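Local coordinates for type VI secretion system-associated protein TagF (Pseudomonas aeruginosa PAO1, PDB 2QNU), which is of unknown biochemical function but is probably an accessory protein of the type VI secretion system, at residues B[26-31]-B[65-70]; B[60-65]-B[70-75]. One frame throughout, in Å; residues are numbered along the deposited sequence.

In the fold
After strands 4-7 and 18-19 the chain forms helix 23-44, which supplies residues 26-31, and reaches strand 58-62 by way of helix 48-53. The strand and the loop after it give 60-65, the tip of the turn gives 65-70, and the chain returns along strand 71-77 with 70-75. Interaction 2 closes the short hairpin loop, while interaction 1 closes a longer one by bringing the hairpin tip back to the helix. The two cross, since their segments alternate, and they share Gly65 and Glu70. Leu67 CD1 lies 3.7 Å from Val72 CG1 and so joins them, tying helix and turn to the antiparallel sheet; all four segments belong to the TagF N-terminal family region.

Interaction 1. Residues B[26-31]-B[65-70]; sequences VEPWDA and GLLGGE
Pro28 and Leu67 mark the closest approach of the backbones, with their CA atoms 5.6 Å apart. Residues 26-31 form part of helix 23-44, kinked where Pro28 has no N-H to bond to the turn before; residues 65-70 are an irregular turn that folds back on itself through a bond from Gly65 N to Gly68 O (2.8 Å).

Leu67 carries the contact with its two methyl branches. CD2 sits between the proline ring and the helix backbone, 3.8 Å from Pro28 CB and 3.9 Å from Trp29 N. CD1 meets the six-membered part of the indole, 3.9 Å from Trp29 CE3, in an oblique approach. The proline ring also lies along the backbone of the turn, its CG 3.9 Å from Leu67 C. The indole reaches inward because its CG is anti to the backbone N (chi1 176°). Deeper in, Trp29 NE1 is hydrogen-bonded to Thr90 OG1, which fixes the polar edge of the buried ring, and the indole also meets the rings of Phe25 and Phe60. The contact itself is purely apolar: a leucine at the tip of a beta hairpin packs on a helix that lies over the antiparallel sheet.

Interaction 2. Residues B[60-65]-B[70-75]; sequences FAIAPG and EAVTGV
A beta hairpin in the middle of the antiparallel sheet is held together here: strand 60-62 runs against strand 71-75 with 170° between their directions, and Phe60 pairs with Gly74, Ala61 with Thr73 and Ile62 with Val72. The first and last are hydrogen-bonded pairs. Around Ile62 and Val72 the bonds are straight, Ile62 N to Val72 O being 2.7 Å with 171° at the hydrogen and almost in line with the carbonyl. At Phe60 they are less regular, for Phe60 N comes to Gly74 O from above the carbonyl plane.

Phe60 folds its ring back across the neighbouring strand. With CG between the backbone N and the carbonyl carbon (chi1 62°), one face of the ring lies over Gly74, whose CA makes a CH-pi contact 4.0 Å from the ring centroid; the ring lies flat against the glycine backbone, with Phe60 CZ 3.7 Å from Gly74 CA. At the ring edge, in plane, sits Val72 CG2. On the same face of the sheet Ile62 and Val72 lie side by side, with Ile62 CB 3.8 Å from Val72 CG1. Beyond the last pair, towards the turn, Pro64 CG packs on Ala71 CB at 3.9 Å. Strands 89-95 and 180-185 flank the hairpin, and helices 101-105 and 110-121 touch the face bearing Thr73.

Two donors grip Phe60 O: Gly74 N at 3.0 Å, and Thr73 OG1, which gives its proton to that same oxygen at 2.8 Å.

Interaction 1. Residues B[26-31]-B[65-70]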
loop_
_atom_site.group_PDB
_atom_site.type_symbol
_atom_site.label_atom_id
_atom_site.label_comp_id
_atom_site.label_asym_id
_atom_site.label_seq_id
_atom_site.Cartn_x
_atom_site.Cartn_y
_atom_site.Cartn_z
ATOM N N VAL B 26 -12.477 -14.831 -18.681
ATOM C CA VAL B 26 -11.804 -15.971 -19.280
ATOM C C VAL B 26 -10.952 -15.589 -20.500
ATOM O O VAL B 26 -9.767 -15.931 -20.544
ATOM C CB VAL B 26 -12.820 -17.094 -19.627
ATOM C CG1 VAL B 26 -12.139 -18.244 -20.439
ATOM C CG2 VAL B 26 -13.499 -17.641 -18.356
ATOM N N GLU B 27 -11.524 -14.867 -21.467
ATOM C CA GLU B 27 -10.767 -14.432 -22.645
ATOM C C GLU B 27 -9.390 -13.848 -22.267
ATOM O O GLU B 27 -8.351 -14.381 -22.719
ATOM C CB GLU B 27 -11.561 -13.411 -23.516
ATOM C CG GLU B 27 -12.114 -13.986 -24.845
ATOM C CD GLU B 27 -12.686 -12.897 -25.816
ATOM O OE1 GLU B 27 -12.514 -11.679 -25.535
ATOM O OE2 GLU B 27 -13.308 -13.255 -26.865
ATOM N N PRO B 28 -9.355 -12.744 -21.475
ATOM C CA PRO B 28 -8.040 -12.226 -21.069
ATOM C C PRO B 28 -7.207 -13.140 -20.149
ATOM O O PRO B 28 -5.972 -13.126 -20.166
ATOM C CB PRO B 28 -8.391 -10.895 -20.334
ATOM C CG PRO B 28 -9.828 -11.057 -19.918
ATOM C CD PRO B 28 -10.455 -11.868 -21.007
ATOM N N TRP B 29 -7.871 -13.865 -19.273
ATOM C CA TRP B 29 -7.137 -14.706 -18.334
ATOM C C TRP B 29 -6.404 -15.795 -19.139
ATOM O O TRP B 29 -5.208 -15.963 -18.974
ATOM C CB TRP B 29 -8.076 -15.315 -17.309
ATOM C CG TRP B 29 -7.410 -16.262 -16.379
ATOM C CD1 TRP B 29 -7.597 -17.637 -16.342
ATOM C CD2 TRP B 29 -6.476 -15.958 -15.356
ATOM N NE1 TRP B 29 -6.823 -18.171 -15.371
ATOM C CE2 TRP B 29 -6.114 -17.171 -14.751
ATOM C CE3 TRP B 29 -5.857 -14.783 -14.924
ATOM C CZ2 TRP B 29 -5.179 -17.247 -13.698
ATOM C CZ3 TRP B 29 -4.947 -14.841 -13.874
ATOM C CH2 TRP B 29 -4.621 -16.069 -13.259
ATOM N N ASP B 30 -7.125 -16.459 -20.030
ATOM C CA ASP B 30 -6.558 -17.423 -20.980
ATOM C C ASP B 30 -5.389 -16.878 -21.821
ATOM O O ASP B 30 -4.365 -17.513 -21.914
ATOM C CB ASP B 30 -7.639 -17.918 -21.939
ATOM C CG ASP B 30 -7.103 -18.903 -23.000
ATOM O OD1 ASP B 30 -7.028 -20.166 -22.720
ATOM O OD2 ASP B 30 -6.786 -18.457 -24.120
ATOM N N ALA B 31 -5.559 -15.672 -22.395
ATOM C CA ALA B 31 -4.544 -15.082 -23.263
ATOM C C ALA B 31 -3.322 -14.763 -22.439
ATOM O O ALA B 31 -2.182 -14.930 -22.872
ATOM C CB ALA B 31 -5.099 -13.855 -23.911
ATOM N N GLY B 65 -10.020 -4.108 -13.973
ATOM C CA GLY B 65 -9.563 -3.559 -15.250
ATOM C C GLY B 65 -8.261 -4.118 -15.799
ATOM O O GLY B 65 -7.812 -3.728 -16.878
ATOM N N LEU B 66 -7.621 -5.003 -15.064
ATOM C CA LEU B 66 -6.413 -5.665 -15.602
ATOM C C LEU B 66 -6.792 -6.886 -16.436
ATOM O O LEU B 66 -6.037 -7.339 -17.292
ATOM C CB LEU B 66 -5.485 -6.062 -14.487
ATOM C CG LEU B 66 -4.855 -4.988 -13.625
ATOM C CD1 LEU B 66 -3.944 -5.702 -12.662
ATOM C CD2 LEU B 66 -4.098 -3.964 -14.446
ATOM N N LEU B 67 -7.963 -7.423 -16.167
ATOM C CA LEU B 67 -8.522 -8.482 -16.963
ATOM C C LEU B 67 -9.801 -7.932 -17.566
ATOM O O LEU B 67 -9.735 -7.183 -18.565
ATOM C CB LEU B 67 -8.719 -9.729 -16.069
ATOM C CG LEU B 67 -7.301 -10.277 -15.708
ATOM C CD1 LEU B 67 -7.224 -11.114 -14.440
ATOM C CD2 LEU B 67 -6.721 -11.018 -16.882
ATOM N N GLY B 68 -10.945 -8.266 -16.976
ATOM C CA GLY B 68 -12.171 -7.491 -17.178
ATOM C C GLY B 68 -12.308 -6.473 -16.071
ATOM O O GLY B 68 -11.363 -6.197 -15.353
ATOM N N GLY B 69 -13.507 -5.942 -15.900
ATOM C CA GLY B 69 -13.721 -4.794 -15.029
ATOM C C GLY B 69 -14.005 -5.128 -13.584
ATOM O O GLY B 69 -14.115 -4.235 -12.726
ATOM N N GLU B 70 -14.174 -6.406 -13.299
ATOM C CA GLU B 70 -14.232 -6.833 -11.910
ATOM C C GLU B 70 -12.821 -7.117 -11.384
ATOM O O GLU B 70 -11.861 -7.413 -12.153
ATOM C CB GLU B 70 -15.097 -8.081 -11.750
ATOM C CG GLU B 70 -16.594 -7.842 -11.644
ATOM C CD GLU B 70 -17.268 -7.708 -13.002
ATOM O OE1 GLU B 70 -16.959 -8.548 -13.883
ATOM O OE2 GLU B 70 -18.123 -6.773 -13.187
#

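Interaction 2. Residues B[60-65]-B[70-75]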
loop_
_atom_site.group_PDB
_atom_site.type_symbol
_atom_site.label_atom_id
_atom_site.label_comp_id
_atom_site.label_asym_id
_atom_site.label_seq_id
_atom_site.Cartn_x
_atom_site.Cartn_y
_atom_site.Cartn_z
ATOM N N PHE B 60 -3.839 -15.388 -5.592
ATOM C CA PHE B 60 -3.735 -14.093 -6.166
ATOM C C PHE B 60 -4.929 -13.178 -5.878
ATOM O O PHE B 60 -6.040 -13.620 -5.648
ATOM C CB PHE B 60 -3.538 -14.211 -7.679
ATOM C CG PHE B 60 -4.685 -14.879 -8.397
ATOM C CD1 PHE B 60 -5.808 -14.155 -8.796
ATOM C CD2 PHE B 60 -4.620 -16.227 -8.721
ATOM C CE1 PHE B 60 -6.844 -14.776 -9.470
ATOM C CE2 PHE B 60 -5.642 -16.862 -9.367
ATOM C CZ PHE B 60 -6.753 -16.174 -9.749
ATOM N N ALA B 61 -4.635 -11.882 -5.955
ATOM C CA ALA B 61 -5.632 -10.837 -6.031
ATOM C C ALA B 61 -5.221 -9.807 -7.080
ATOM O O ALA B 61 -4.111 -9.244 -7.050
ATOM C CB ALA B 61 -5.766 -10.206 -4.723
ATOM N N ILE B 62 -6.110 -9.637 -8.033
ATOM C CA ILE B 62 -5.915 -8.813 -9.211
ATOM C C ILE B 62 -6.903 -7.641 -9.240
ATOM O O ILE B 62 -8.104 -7.811 -9.127
ATOM C CB ILE B 62 -6.058 -9.658 -10.423
ATOM C CG1 ILE B 62 -4.922 -10.751 -10.346
ATOM C CG2 ILE B 62 -6.019 -8.805 -11.709
ATOM C CD1 ILE B 62 -5.043 -11.809 -11.374
ATOM N N ALA B 63 -6.357 -6.448 -9.416
ATOM C CA ALA B 63 -7.187 -5.206 -9.505
ATOM C C ALA B 63 -8.193 -5.216 -10.654
ATOM O O ALA B 63 -7.990 -5.887 -11.688
ATOM C CB ALA B 63 -6.284 -3.978 -9.630
ATOM N N PRO B 64 -9.277 -4.440 -10.501
ATOM C CA PRO B 64 -10.233 -4.259 -11.588
ATOM C C PRO B 64 -9.591 -3.660 -12.810
ATOM O O PRO B 64 -8.698 -2.845 -12.689
ATOM C CB PRO B 64 -11.257 -3.254 -11.022
ATOM C CG PRO B 64 -11.144 -3.399 -9.523
ATOM C CD PRO B 64 -9.649 -3.664 -9.306
ATOM N N GLY B 65 -10.020 -4.108 -13.973
ATOM C CA GLY B 65 -9.563 -3.559 -15.250
ATOM C C GLY B 65 -8.261 -4.118 -15.799
ATOM O O GLY B 65 -7.812 -3.728 -16.878
ATOM N N GLU B 70 -14.174 -6.406 -13.299
ATOM C CA GLU B 70 -14.232 -6.833 -11.910
ATOM C C GLU B 70 -12.821 -7.117 -11.384
ATOM O O GLU B 70 -11.861 -7.413 -12.153
ATOM C CB GLU B 70 -15.097 -8.081 -11.750
ATOM C CG GLU B 70 -16.594 -7.842 -11.644
ATOM C CD GLU B 70 -17.268 -7.708 -13.002
ATOM O OE1 GLU B 70 -16.959 -8.548 -13.883
ATOM O OE2 GLU B 70 -18.123 -6.773 -13.187
ATOM N N ALA B 71 -12.701 -7.031 -10.063
ATOM C CA ALA B 71 -11.546 -7.555 -9.415
ATOM C C ALA B 71 -11.655 -9.104 -9.399
ATOM O O ALA B 71 -12.763 -9.703 -9.534
ATOM C CB ALA B 71 -11.413 -7.005 -8.031
ATOM N N VAL B 72 -10.507 -9.739 -9.208
ATOM C CA VAL B 72 -10.479 -11.173 -9.179
ATOM C C VAL B 72 -9.483 -11.668 -8.135
ATOM O O VAL B 72 -8.363 -11.114 -7.939
ATOM C CB VAL B 72 -10.399 -11.771 -10.638
ATOM C CG1 VAL B 72 -9.360 -11.110 -11.455
ATOM C CG2 VAL B 72 -10.257 -13.321 -10.675
ATOM N N THR B 73 -9.947 -12.686 -7.420
ATOM C CA THR B 73 -9.115 -13.387 -6.452
ATOM C C THR B 73 -9.262 -14.903 -6.638
ATOM O O THR B 73 -10.252 -15.375 -7.181
ATOM C CB THR B 73 -9.451 -12.990 -5.035
ATOM O OG1 THR B 73 -8.457 -13.495 -4.150
ATOM C CG2 THR B 73 -10.814 -13.495 -4.614
ATOM N N GLY B 74 -8.230 -15.643 -6.239
ATOM C CA GLY B 74 -8.255 -17.073 -6.458
ATOM C C GLY B 74 -6.944 -17.766 -6.233
ATOM O O GLY B 74 -6.071 -17.257 -5.533
ATOM N N VAL B 75 -6.862 -18.963 -6.786
ATOM C CA VAL B 75 -5.641 -19.755 -6.737
ATOM C C VAL B 75 -5.438 -20.421 -8.091
ATOM O O VAL B 75 -6.385 -20.835 -8.712
ATOM C CB VAL B 75 -5.649 -20.814 -5.620
ATOM C CG1 VAL B 75 -4.260 -21.499 -5.532
ATOM C CG2 VAL B 75 -6.022 -20.218 -4.273
HETATM O O HOH W 1 -9.272 -7.419 -13.210
#